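Local coordinates for protein Non-heme chloroperoxidase CPO-A1 (Streptomyces aureofaciens, PDB 1A8Q) that halogenates organic compounds without haem or metal, brominating as well as chlorinating, and may act as a chlorinating enzyme in 7-chlorotetracycline biosynthesis, at residues A[100-105]-A[202-207]; A[32-37]-A[254-259]; A[7-12]-A[53-58]; A[142-147]-A[195-200]. All blocks are in the same frame, centred on the assembly; numbering follows the deposited sequence.

Interaction 1: A[100-105]-A[202-207]; sequences LARYVG and TDFTED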
loop_
_atom_site.group_PDB
_atom_site.type_symbol
_atom_site.label_atom_id
_atom_site.label_comp_id
_atom_site.label_asym_id
_atom_site.label_seq_id
_atom_site.Cartn_x
_atom_site.Cartn_y
_atom_site.Cartn_z
ATOM N N LEU A 100 -2.462 3.984 -6.177
ATOM C CA LEU A 100 -3.799 4.605 -6.031
ATOM C C LEU A 100 -3.744 6.043 -6.590
ATOM O O LEU A 100 -4.537 6.329 -7.468
ATOM C CB LEU A 100 -4.164 4.627 -4.556
ATOM C CG LEU A 100 -5.659 4.860 -4.235
ATOM C CD1 LEU A 100 -5.915 4.588 -2.736
ATOM C CD2 LEU A 100 -6.034 6.302 -4.504
ATOM N N ALA A 101 -2.742 6.773 -6.168
ATOM C CA ALA A 101 -2.633 8.180 -6.664
ATOM C C ALA A 101 -2.450 8.244 -8.152
ATOM O O ALA A 101 -3.084 9.047 -8.882
ATOM C CB ALA A 101 -1.487 8.822 -5.913
ATOM N N ARG A 102 -1.566 7.419 -8.728
ATOM C CA ARG A 102 -1.331 7.478 -10.166
ATOM C C ARG A 102 -2.501 6.943 -10.944
ATOM O O ARG A 102 -2.769 7.396 -12.045
ATOM C CB ARG A 102 0.025 6.793 -10.498
ATOM C CG ARG A 102 0.333 6.824 -11.990
ATOM C CD ARG A 102 0.555 8.242 -12.531
ATOM N NE ARG A 102 1.331 9.045 -11.624
ATOM C CZ ARG A 102 2.665 9.087 -11.601
ATOM N NH1 ARG A 102 3.342 8.341 -12.464
ATOM N NH2 ARG A 102 3.259 9.880 -10.710
ATOM N N TYR A 103 -3.301 5.983 -10.405
ATOM C CA TYR A 103 -4.549 5.584 -11.028
ATOM C C TYR A 103 -5.511 6.790 -11.135
ATOM O O TYR A 103 -6.061 6.966 -12.231
ATOM C CB TYR A 103 -5.210 4.430 -10.197
ATOM C CG TYR A 103 -6.550 4.066 -10.814
ATOM C CD1 TYR A 103 -6.719 3.227 -11.897
ATOM C CD2 TYR A 103 -7.675 4.655 -10.234
ATOM C CE1 TYR A 103 -7.989 2.975 -12.415
ATOM C CE2 TYR A 103 -8.941 4.419 -10.740
ATOM C CZ TYR A 103 -9.081 3.593 -11.813
ATOM O OH TYR A 103 -10.347 3.365 -12.298
ATOM N N VAL A 104 -5.635 7.560 -10.080
ATOM C CA VAL A 104 -6.519 8.753 -10.176
ATOM C C VAL A 104 -5.973 9.718 -11.237
ATOM O O VAL A 104 -6.713 10.253 -12.099
ATOM C CB VAL A 104 -6.662 9.403 -8.807
ATOM C CG1 VAL A 104 -7.312 10.794 -8.873
ATOM C CG2 VAL A 104 -7.542 8.505 -7.919
ATOM N N GLY A 105 -4.671 9.914 -11.225
ATOM C CA GLY A 105 -4.045 10.875 -12.153
ATOM C C GLY A 105 -4.229 10.454 -13.592
ATOM O O GLY A 105 -4.405 11.306 -14.475
ATOM N N THR A 202 9.426 9.054 -6.613
ATOM C CA THR A 202 8.323 9.560 -7.446
ATOM C C THR A 202 7.509 10.580 -6.672
ATOM O O THR A 202 7.192 10.351 -5.517
ATOM C CB THR A 202 7.413 8.409 -7.917
ATOM O OG1 THR A 202 8.189 7.440 -8.648
ATOM C CG2 THR A 202 6.272 8.902 -8.786
ATOM N N ASP A 203 7.179 11.693 -7.345
ATOM C CA ASP A 203 6.385 12.727 -6.638
ATOM C C ASP A 203 4.955 12.653 -7.108
ATOM O O ASP A 203 4.641 12.768 -8.314
ATOM C CB ASP A 203 7.054 14.080 -6.964
ATOM C CG ASP A 203 6.406 15.264 -6.313
ATOM O OD1 ASP A 203 5.259 15.162 -5.851
ATOM O OD2 ASP A 203 7.025 16.350 -6.215
ATOM N N PHE A 204 4.004 12.492 -6.168
ATOM C CA PHE A 204 2.600 12.374 -6.553
ATOM C C PHE A 204 1.815 13.635 -6.202
ATOM O O PHE A 204 0.589 13.612 -6.269
ATOM C CB PHE A 204 1.913 11.226 -5.738
ATOM C CG PHE A 204 2.614 9.900 -6.014
ATOM C CD1 PHE A 204 2.292 9.166 -7.131
ATOM C CD2 PHE A 204 3.606 9.490 -5.150
ATOM C CE1 PHE A 204 2.961 7.962 -7.393
ATOM C CE2 PHE A 204 4.298 8.284 -5.409
ATOM C CZ PHE A 204 3.939 7.550 -6.521
ATOM N N THR A 205 2.521 14.735 -5.932
ATOM C CA THR A 205 1.754 15.947 -5.560
ATOM C C THR A 205 0.705 16.310 -6.587
ATOM O O THR A 205 -0.438 16.591 -6.180
ATOM C CB THR A 205 2.748 17.113 -5.373
ATOM O OG1 THR A 205 3.712 16.789 -4.382
ATOM C CG2 THR A 205 2.014 18.372 -4.891
ATOM N N GLU A 206 1.018 16.340 -7.878
ATOM C CA GLU A 206 0.028 16.726 -8.887
ATOM C C GLU A 206 -1.116 15.751 -9.084
ATOM O O GLU A 206 -2.241 16.152 -9.418
ATOM C CB GLU A 206 0.715 17.090 -10.199
ATOM C CG GLU A 206 1.673 18.276 -10.008
ATOM C CD GLU A 206 0.971 19.536 -9.518
ATOM O OE1 GLU A 206 -0.015 19.940 -10.177
ATOM O OE2 GLU A 206 1.346 20.106 -8.473
ATOM N N ASP A 207 -0.869 14.456 -8.819
ATOM C CA ASP A 207 -1.963 13.500 -8.846
ATOM C C ASP A 207 -2.938 13.719 -7.680
ATOM O O ASP A 207 -4.155 13.566 -7.878
ATOM C CB ASP A 207 -1.411 12.060 -8.718
ATOM C CG ASP A 207 -0.647 11.588 -9.940
ATOM O OD1 ASP A 207 -0.987 11.930 -11.096
ATOM O OD2 ASP A 207 0.320 10.839 -9.729
#

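Interaction 2: A[32-37]-A[254-259]; sequences GDAWQD and IAMVPG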
loop_
_atom_site.group_PDB
_atom_site.type_symbol
_atom_site.label_atom_id
_atom_site.label_comp_id
_atom_site.label_asym_id
_atom_site.label_seq_id
_atom_site.Cartn_x
_atom_site.Cartn_y
_atom_site.Cartn_z
ATOM N N GLY A 32 -1.305 -9.537 -1.748
ATOM C CA GLY A 32 -2.668 -9.406 -1.241
ATOM C C GLY A 32 -2.939 -10.181 0.027
ATOM O O GLY A 32 -3.887 -9.833 0.768
ATOM N N ASP A 33 -2.095 -11.170 0.392
ATOM C CA ASP A 33 -2.290 -11.804 1.701
ATOM C C ASP A 33 -2.084 -10.860 2.863
ATOM O O ASP A 33 -2.496 -11.151 3.997
ATOM C CB ASP A 33 -1.279 -12.953 1.912
ATOM C CG ASP A 33 -1.684 -14.212 1.170
ATOM O OD1 ASP A 33 -2.829 -14.258 0.718
ATOM O OD2 ASP A 33 -0.825 -15.130 1.000
ATOM N N ALA A 34 -1.457 -9.684 2.706
ATOM C CA ALA A 34 -1.283 -8.667 3.709
ATOM C C ALA A 34 -2.626 -8.015 4.072
ATOM O O ALA A 34 -2.570 -7.208 5.001
ATOM C CB ALA A 34 -0.349 -7.539 3.259
ATOM N N TRP A 35 -3.693 -8.379 3.409
ATOM C CA TRP A 35 -4.973 -7.746 3.696
ATOM C C TRP A 35 -6.007 -8.767 4.157
ATOM O O TRP A 35 -7.192 -8.407 4.232
ATOM C CB TRP A 35 -5.517 -7.163 2.387
ATOM C CG TRP A 35 -4.751 -5.951 1.889
ATOM C CD1 TRP A 35 -4.138 -5.835 0.688
ATOM C CD2 TRP A 35 -4.738 -4.656 2.509
ATOM N NE1 TRP A 35 -3.656 -4.533 0.538
ATOM C CE2 TRP A 35 -4.013 -3.801 1.633
ATOM C CE3 TRP A 35 -5.137 -4.160 3.737
ATOM C CZ2 TRP A 35 -3.770 -2.459 1.970
ATOM C CZ3 TRP A 35 -4.940 -2.815 4.065
ATOM C CH2 TRP A 35 -4.205 -1.986 3.177
ATOM N N GLN A 36 -5.647 -10.022 4.430
ATOM C CA GLN A 36 -6.747 -10.963 4.726
ATOM C C GLN A 36 -7.597 -10.513 5.900
ATOM O O GLN A 36 -8.799 -10.784 5.849
ATOM C CB GLN A 36 -6.150 -12.355 5.000
ATOM C CG GLN A 36 -5.673 -12.893 3.630
ATOM C CD GLN A 36 -5.837 -14.402 3.525
ATOM O OE1 GLN A 36 -6.723 -14.971 4.167
ATOM N NE2 GLN A 36 -4.994 -15.025 2.707
ATOM N N ASP A 37 -7.021 -9.921 6.942
ATOM C CA ASP A 37 -7.853 -9.487 8.073
ATOM C C ASP A 37 -8.907 -8.471 7.610
ATOM O O ASP A 37 -10.062 -8.549 8.054
ATOM C CB ASP A 37 -6.970 -8.900 9.140
ATOM C CG ASP A 37 -6.042 -9.895 9.830
ATOM O OD1 ASP A 37 -6.462 -10.719 10.655
ATOM O OD2 ASP A 37 -4.828 -9.746 9.626
ATOM N N ILE A 254 0.308 -1.428 10.590
ATOM C CA ILE A 254 -0.992 -1.352 11.273
ATOM C C ILE A 254 -1.981 -2.410 10.862
ATOM O O ILE A 254 -2.669 -2.977 11.753
ATOM C CB ILE A 254 -1.589 0.058 11.001
ATOM C CG1 ILE A 254 -0.862 1.143 11.805
ATOM C CG2 ILE A 254 -3.079 0.097 11.293
ATOM C CD1 ILE A 254 -1.097 2.520 11.166
ATOM N N ALA A 255 -2.082 -2.808 9.582
ATOM C CA ALA A 255 -3.120 -3.736 9.160
ATOM C C ALA A 255 -2.886 -5.163 9.671
ATOM O O ALA A 255 -3.843 -5.951 9.645
ATOM C CB ALA A 255 -3.176 -3.794 7.632
ATOM N N MET A 256 -1.651 -5.494 10.063
ATOM C CA MET A 256 -1.330 -6.853 10.484
ATOM C C MET A 256 -1.032 -7.027 11.954
ATOM O O MET A 256 -0.963 -8.159 12.461
ATOM C CB MET A 256 -0.054 -7.288 9.674
ATOM C CG MET A 256 -0.430 -7.640 8.249
ATOM S SD MET A 256 1.101 -7.690 7.216
ATOM C CE MET A 256 1.392 -5.956 7.047
ATOM N N VAL A 257 -0.818 -5.939 12.708
ATOM C CA VAL A 257 -0.374 -6.071 14.108
ATOM C C VAL A 257 -1.582 -6.142 15.042
ATOM O O VAL A 257 -2.513 -5.345 14.921
ATOM C CB VAL A 257 0.462 -4.838 14.502
ATOM C CG1 VAL A 257 0.771 -4.846 16.005
ATOM C CG2 VAL A 257 1.806 -4.775 13.769
ATOM N N PRO A 258 -1.617 -7.083 15.961
ATOM C CA PRO A 258 -2.737 -7.194 16.903
ATOM C C PRO A 258 -3.022 -5.849 17.575
ATOM O O PRO A 258 -2.083 -5.180 17.994
ATOM C CB PRO A 258 -2.210 -8.165 17.965
ATOM C CG PRO A 258 -1.284 -9.058 17.184
ATOM C CD PRO A 258 -0.582 -8.117 16.227
ATOM N N GLY A 259 -4.278 -5.544 17.758
ATOM C CA GLY A 259 -4.704 -4.303 18.434
ATOM C C GLY A 259 -4.897 -3.179 17.428
ATOM O O GLY A 259 -6.001 -2.636 17.193
HETATM O O HOH W 1 -2.306 -10.369 11.545
#

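Interaction 3: A[7-12]-A[53-58]; sequences DGVEIF and DRRGHG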
loop_
_atom_site.group_PDB
_atom_site.type_symbol
_atom_site.label_atom_id
_atom_site.label_comp_id
_atom_site.label_asym_id
_atom_site.label_seq_id
_atom_site.Cartn_x
_atom_site.Cartn_y
_atom_site.Cartn_z
ATOM N N ASP A 7 -1.057 -6.338 -21.549
ATOM C CA ASP A 7 0.249 -6.818 -21.958
ATOM C C ASP A 7 0.424 -8.327 -21.826
ATOM O O ASP A 7 1.562 -8.799 -22.007
ATOM C CB ASP A 7 1.353 -6.261 -21.051
ATOM C CG ASP A 7 1.434 -4.752 -21.082
ATOM O OD1 ASP A 7 1.378 -4.199 -22.197
ATOM O OD2 ASP A 7 1.567 -4.174 -19.981
ATOM N N GLY A 8 -0.595 -9.041 -21.386
ATOM C CA GLY A 8 -0.488 -10.490 -21.267
ATOM C C GLY A 8 0.040 -10.913 -19.905
ATOM O O GLY A 8 0.320 -12.107 -19.709
ATOM N N VAL A 9 0.100 -9.994 -18.955
ATOM C CA VAL A 9 0.605 -10.328 -17.619
ATOM C C VAL A 9 -0.534 -10.938 -16.815
ATOM O O VAL A 9 -1.659 -10.468 -16.986
ATOM C CB VAL A 9 1.169 -9.077 -16.940
ATOM C CG1 VAL A 9 1.492 -9.276 -15.473
ATOM C CG2 VAL A 9 2.486 -8.726 -17.665
ATOM N N GLU A 10 -0.267 -11.934 -15.981
ATOM C CA GLU A 10 -1.379 -12.493 -15.187
ATOM C C GLU A 10 -1.344 -11.900 -13.790
ATOM O O GLU A 10 -0.387 -12.075 -13.033
ATOM C CB GLU A 10 -1.216 -14.024 -15.134
ATOM C CG GLU A 10 -1.472 -14.640 -16.501
ATOM C CD GLU A 10 -1.391 -16.159 -16.467
ATOM O OE1 GLU A 10 -0.463 -16.697 -15.849
ATOM O OE2 GLU A 10 -2.305 -16.787 -17.037
ATOM N N ILE A 11 -2.418 -11.189 -13.422
ATOM C CA ILE A 11 -2.480 -10.587 -12.084
ATOM C C ILE A 11 -3.389 -11.470 -11.235
ATOM O O ILE A 11 -4.562 -11.656 -11.589
ATOM C CB ILE A 11 -3.058 -9.168 -12.178
ATOM C CG1 ILE A 11 -2.053 -8.228 -12.897
ATOM C CG2 ILE A 11 -3.372 -8.550 -10.802
ATOM C CD1 ILE A 11 -0.708 -8.085 -12.227
ATOM N N PHE A 12 -2.819 -12.018 -10.171
ATOM C CA PHE A 12 -3.625 -12.910 -9.306
ATOM C C PHE A 12 -4.447 -12.059 -8.354
ATOM O O PHE A 12 -3.907 -11.071 -7.847
ATOM C CB PHE A 12 -2.668 -13.785 -8.466
ATOM C CG PHE A 12 -3.429 -14.771 -7.585
ATOM C CD1 PHE A 12 -3.857 -15.980 -8.118
ATOM C CD2 PHE A 12 -3.662 -14.461 -6.269
ATOM C CE1 PHE A 12 -4.541 -16.874 -7.288
ATOM C CE2 PHE A 12 -4.370 -15.351 -5.455
ATOM C CZ PHE A 12 -4.804 -16.547 -5.980
ATOM N N ASP A 53 -2.426 -9.104 -6.362
ATOM C CA ASP A 53 -0.997 -9.138 -6.136
ATOM C C ASP A 53 -0.328 -8.340 -7.288
ATOM O O ASP A 53 -0.605 -8.622 -8.464
ATOM C CB ASP A 53 -0.476 -10.586 -6.262
ATOM C CG ASP A 53 -0.940 -11.486 -5.104
ATOM O OD1 ASP A 53 -1.487 -11.018 -4.091
ATOM O OD2 ASP A 53 -0.704 -12.714 -5.224
ATOM N N ARG A 54 0.473 -7.369 -6.901
ATOM C CA ARG A 54 1.151 -6.511 -7.915
ATOM C C ARG A 54 2.016 -7.400 -8.809
ATOM O O ARG A 54 2.493 -8.446 -8.379
ATOM C CB ARG A 54 1.997 -5.496 -7.158
ATOM C CG ARG A 54 2.759 -4.487 -8.052
ATOM C CD ARG A 54 3.301 -3.306 -7.214
ATOM N NE ARG A 54 2.120 -2.601 -6.671
ATOM C CZ ARG A 54 1.832 -2.535 -5.386
ATOM N NH1 ARG A 54 2.560 -3.016 -4.385
ATOM N NH2 ARG A 54 0.689 -1.898 -5.033
ATOM N N ARG A 55 2.209 -6.997 -10.057
ATOM C CA ARG A 55 3.083 -7.769 -10.971
ATOM C C ARG A 55 4.367 -8.086 -10.243
ATOM O O ARG A 55 4.954 -7.322 -9.497
ATOM C CB ARG A 55 3.360 -6.956 -12.249
ATOM C CG ARG A 55 4.126 -5.668 -11.924
ATOM C CD ARG A 55 3.983 -4.680 -13.076
ATOM N NE ARG A 55 4.594 -5.101 -14.318
ATOM C CZ ARG A 55 4.004 -5.399 -15.471
ATOM N NH1 ARG A 55 2.725 -5.396 -15.752
ATOM N NH2 ARG A 55 4.801 -5.753 -16.490
ATOM N N GLY A 56 4.865 -9.366 -10.445
ATOM C CA GLY A 56 6.104 -9.709 -9.745
ATOM C C GLY A 56 6.023 -9.948 -8.249
ATOM O O GLY A 56 7.050 -10.065 -7.590
ATOM N N HIS A 57 4.813 -10.091 -7.678
ATOM C CA HIS A 57 4.640 -10.328 -6.259
ATOM C C HIS A 57 3.602 -11.473 -6.136
ATOM O O HIS A 57 2.796 -11.654 -7.057
ATOM C CB HIS A 57 4.066 -9.075 -5.541
ATOM C CG HIS A 57 4.962 -7.855 -5.542
ATOM N ND1 HIS A 57 5.308 -7.153 -6.681
ATOM C CD2 HIS A 57 5.551 -7.233 -4.497
ATOM C CE1 HIS A 57 6.118 -6.165 -6.361
ATOM N NE2 HIS A 57 6.303 -6.201 -5.041
ATOM N N GLY A 58 3.665 -12.140 -5.013
ATOM C CA GLY A 58 2.648 -13.172 -4.723
ATOM C C GLY A 58 2.561 -14.195 -5.835
ATOM O O GLY A 58 3.582 -14.810 -6.180
HETATM O O HOH W 2 0.697 -5.432 -17.824
HETATM O O HOH W 3 4.422 -5.637 -19.198
#

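Interaction 4: A[142-147]-A[195-200]; sequences ALKNGV and CVDAFG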
loop_
_atom_site.group_PDB
_atom_site.type_symbol
_atom_site.label_atom_id
_atom_site.label_comp_id
_atom_site.label_asym_id
_atom_site.label_seq_id
_atom_site.Cartn_x
_atom_site.Cartn_y
_atom_site.Cartn_z
ATOM N N ALA A 142 20.571 1.738 0.958
ATOM C CA ALA A 142 20.698 0.635 1.887
ATOM C C ALA A 142 19.607 -0.411 1.648
ATOM O O ALA A 142 19.906 -1.618 1.731
ATOM C CB ALA A 142 20.643 1.041 3.360
ATOM N N LEU A 143 18.371 0.016 1.369
ATOM C CA LEU A 143 17.348 -1.012 1.064
ATOM C C LEU A 143 17.720 -1.813 -0.168
ATOM O O LEU A 143 17.558 -3.047 -0.185
ATOM C CB LEU A 143 15.979 -0.373 0.834
ATOM C CG LEU A 143 15.487 0.397 2.067
ATOM C CD1 LEU A 143 14.168 1.092 1.678
ATOM C CD2 LEU A 143 15.189 -0.542 3.243
ATOM N N LYS A 144 18.178 -1.136 -1.233
ATOM C CA LYS A 144 18.490 -1.853 -2.454
ATOM C C LYS A 144 19.704 -2.761 -2.242
ATOM O O LYS A 144 19.684 -3.904 -2.746
ATOM C CB LYS A 144 18.791 -0.903 -3.625
ATOM C CG LYS A 144 17.545 -0.145 -4.074
ATOM C CD LYS A 144 17.920 0.805 -5.215
ATOM C CE LYS A 144 18.468 2.100 -4.618
ATOM N NZ LYS A 144 18.711 3.051 -5.754
ATOM N N ASN A 145 20.698 -2.272 -1.500
ATOM C CA ASN A 145 21.876 -3.118 -1.241
ATOM C C ASN A 145 21.512 -4.321 -0.373
ATOM O O ASN A 145 22.121 -5.378 -0.553
ATOM C CB ASN A 145 22.994 -2.337 -0.543
ATOM C CG ASN A 145 24.295 -3.122 -0.521
ATOM O OD1 ASN A 145 25.224 -2.860 0.241
ATOM N ND2 ASN A 145 24.428 -4.153 -1.352
ATOM N N GLY A 146 20.535 -4.167 0.519
ATOM C CA GLY A 146 20.137 -5.304 1.361
ATOM C C GLY A 146 19.518 -6.367 0.494
ATOM O O GLY A 146 19.797 -7.574 0.740
ATOM N N VAL A 147 18.614 -5.990 -0.418
ATOM C CA VAL A 147 17.962 -6.990 -1.269
ATOM C C VAL A 147 19.003 -7.705 -2.135
ATOM O O VAL A 147 18.906 -8.909 -2.379
ATOM C CB VAL A 147 16.922 -6.319 -2.180
ATOM C CG1 VAL A 147 16.344 -7.262 -3.220
ATOM C CG2 VAL A 147 15.807 -5.701 -1.311
ATOM N N CYS A 195 11.248 -1.429 -7.138
ATOM C CA CYS A 195 10.191 -0.692 -6.406
ATOM C C CYS A 195 10.806 0.340 -5.477
ATOM O O CYS A 195 10.127 1.381 -5.246
ATOM C CB CYS A 195 9.387 -1.680 -5.537
ATOM S SG CYS A 195 8.170 -2.565 -6.568
ATOM N N VAL A 196 11.979 0.141 -4.903
ATOM C CA VAL A 196 12.604 1.139 -4.047
ATOM C C VAL A 196 12.835 2.441 -4.821
ATOM O O VAL A 196 12.512 3.535 -4.328
ATOM C CB VAL A 196 13.946 0.649 -3.479
ATOM C CG1 VAL A 196 14.556 1.707 -2.560
ATOM C CG2 VAL A 196 13.664 -0.633 -2.678
ATOM N N ASP A 197 13.409 2.334 -6.006
ATOM C CA ASP A 197 13.632 3.506 -6.861
ATOM C C ASP A 197 12.288 4.194 -7.124
ATOM O O ASP A 197 12.209 5.426 -7.128
ATOM C CB ASP A 197 14.250 3.157 -8.210
ATOM C CG ASP A 197 15.734 2.839 -8.125
ATOM O OD1 ASP A 197 16.396 3.218 -7.168
ATOM O OD2 ASP A 197 16.256 2.178 -9.051
ATOM N N ALA A 198 11.267 3.387 -7.431
ATOM C CA ALA A 198 9.991 4.033 -7.716
ATOM C C ALA A 198 9.431 4.689 -6.457
ATOM O O ALA A 198 8.925 5.818 -6.602
ATOM C CB ALA A 198 8.988 3.024 -8.269
ATOM N N PHE A 199 9.373 3.991 -5.317
ATOM C CA PHE A 199 8.651 4.633 -4.197
ATOM C C PHE A 199 9.451 5.714 -3.506
ATOM O O PHE A 199 8.843 6.597 -2.887
ATOM C CB PHE A 199 8.136 3.592 -3.208
ATOM C CG PHE A 199 9.070 2.826 -2.330
ATOM C CD1 PHE A 199 9.881 3.400 -1.381
ATOM C CD2 PHE A 199 9.014 1.420 -2.377
ATOM C CE1 PHE A 199 10.661 2.658 -0.513
ATOM C CE2 PHE A 199 9.820 0.681 -1.540
ATOM C CZ PHE A 199 10.626 1.258 -0.600
ATOM N N GLY A 200 10.780 5.693 -3.646
ATOM C CA GLY A 200 11.601 6.664 -2.937
ATOM C C GLY A 200 11.506 8.032 -3.647
ATOM O O GLY A 200 11.639 9.036 -2.952
#

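Interaction 1: A[100-105]-A[202-207]
R102 reaches from helix 96-107 to D207 in the short helix 205-208, and its path can be followed along D207. CB lies 4.1 Å from D207 OD2. CG stands anti to the backbone N (chi1 -180°), and bends at chi2 and chi3 then curl the chain back toward D207, with CD still 3.8 Å from D207 OD2. NE gives the nearly straight bond, 2.8 Å to D207 OD2 with 166° at the hydrogen, and NH2 adds a longer, more bent one to the same oxygen. This is a side-on salt bridge, met on the syn side of OD2 and somewhat out of the carboxylate plane, with the guanidinium and carboxylate planes 57° apart. NH2 also touches T202 CG2 and, at 3.8 Å, F204 CD1, while NH1 turns to D70 of helix 69-82. Helix 96-107 follows the nucleophile S94 in the alpha/beta hydrolase fold, so the contact ties the helix of the nucleophile elbow to the chain returning from helix 189-201. Beside the charges, the small A101 admits F204: A101 CB lies 4.0 Å from F204 CD1, and F69 meets that ring edge-to-face. G105, lacking a side chain, leaves room for D207 OD1, 3.4 Å from G105 CA.

Interaction 2: A[32-37]-A[254-259]
The indole of W35 meets the methyl of A255 obliquely, with CZ3 4.1 Å from A255 CB; away from this contact the indole packs against the ring of F24, the two planes about 45° apart, and against V91 and H93. With CG anti to the carbonyl carbon (chi1 -71°), the broad ring extends inward over strand 88-93, and a residue as small as A255 suits the place where its six-membered ring comes up to segment 254-259. The carboxylate of D37 is the other flat group. Its OD2 accepts a hydrogen bond from a water at 3.2 Å, and the same water donates to M256 O at 2.7 Å, so one molecule joins the acidic side chain to a backbone carbonyl. OD1 of D37 is taken by K261 in a salt bridge. Beside A34, M256 bends at chi3 and brings SD to 4.2 Å from A34 CB, while its CG lies 3.9 Å from A34 O; an unbranched, flexible thioether fits against so small a neighbour. In this alpha/beta hydrolase the contact joins the 3-10 turn leading into helix 36-44 to the loop that follows the catalytic H252, close beside the catalytic triad.

Interaction 3: A[7-12]-A[53-58]
F12 O accepts the backbone N-H of D53 at 2.9 Å, close to straight at 161°, joining F12 of strand 10-16 to the chain just leaving strand 48-52. F12 CG is anti to the backbone N (chi1 -178°), which lays the ring alongside the D53 carboxylate, with D53 OD2 3.6 Å from F12 CD2 and the two planes 33° apart. I11 sets CG2 against D53 O at 3.6 Å and CD1 against R55 N, its two branches laying hydrocarbon against the backbone of the bend. Further along, V9 CG2 lies 3.8 Å from R55 NH1, the valine crossing the arginine at about a right angle. Strands 10-16 and 48-52 are antiparallel neighbours in the alpha/beta hydrolase sheet, and residues 54-57 form a type II turn whose third position, G56, has the positive phi that glycine tolerates. Two waters span the guanidinium and D7: one donates to D7 OD2 at 2.6 Å and accepts from R55 NH1, while the other accepts from R55 NH2 at 2.7 Å but reaches D7 OD2 only weakly. In a second shell, D75 forms a salt bridge with R55 NH1 and D65 O receives NH2, while D53 OD1 and OD2 take the backbone N-H groups of G32 and H59.

Interaction 4: A[142-147]-A[195-200]
Helices 137-162 and 189-201, both within the long insertion between strands 112-118 and 215-220 that forms the cap of this alpha/beta hydrolase, pack here as a nearly antiparallel pair, the axes of the short segments approaching to 10.1 Å at an angle of 166°. The apolar contacts come from L143, K144, V196 and F199. L143 CB rests 4.2 Å from V196 CG2, and its CD1 reaches the edge of the F199 ring, near the ring plane, 4.2 Å from CZ. V196 is beta-branched and compact enough to sit between the helices, its CB 3.7 Å from K144 CG, so the lysine's aliphatic stem packs before its charged end arrives. One face of the F199 ring lies over the CA of V196, a turn back in its own helix, and W28 meets that ring edge-to-face. F199 is also close to S94 and H252, so helix 189-201 comes close to the catalytic triad. The ionic part lies toward the outer side of the interface: K144 bends at chi3 (-84°) and crosses D197 at about a right angle. D197 also binds R194 through OD2, a second positive partner that probably favours its charged form. K144 NZ meets D197 OD1 on its syn lone pair at 2.7 Å.

Interactions 2 and 3 are the buried ones; interactions 1 and 4 are only partly buried, and each of those pairs a salt bridge with apolar packing. The basic partner is an arginine in interaction 1, with several nitrogens to share among acids, and a lysine with its single ammonium in interaction 4. Both buried contacts use water: interaction 2 to join a carboxylate to a backbone carbonyl, interaction 3 to join a carboxylate to a guanidinium. Of the two, only interaction 3 has a direct backbone bond. Interaction 4 lies within the cap, nested along the chain inside interaction 1, which receives the segment after helix 189-201. Interactions 2 and 3 touch each other, and interactions 3 and 4 meet through H57 and C195.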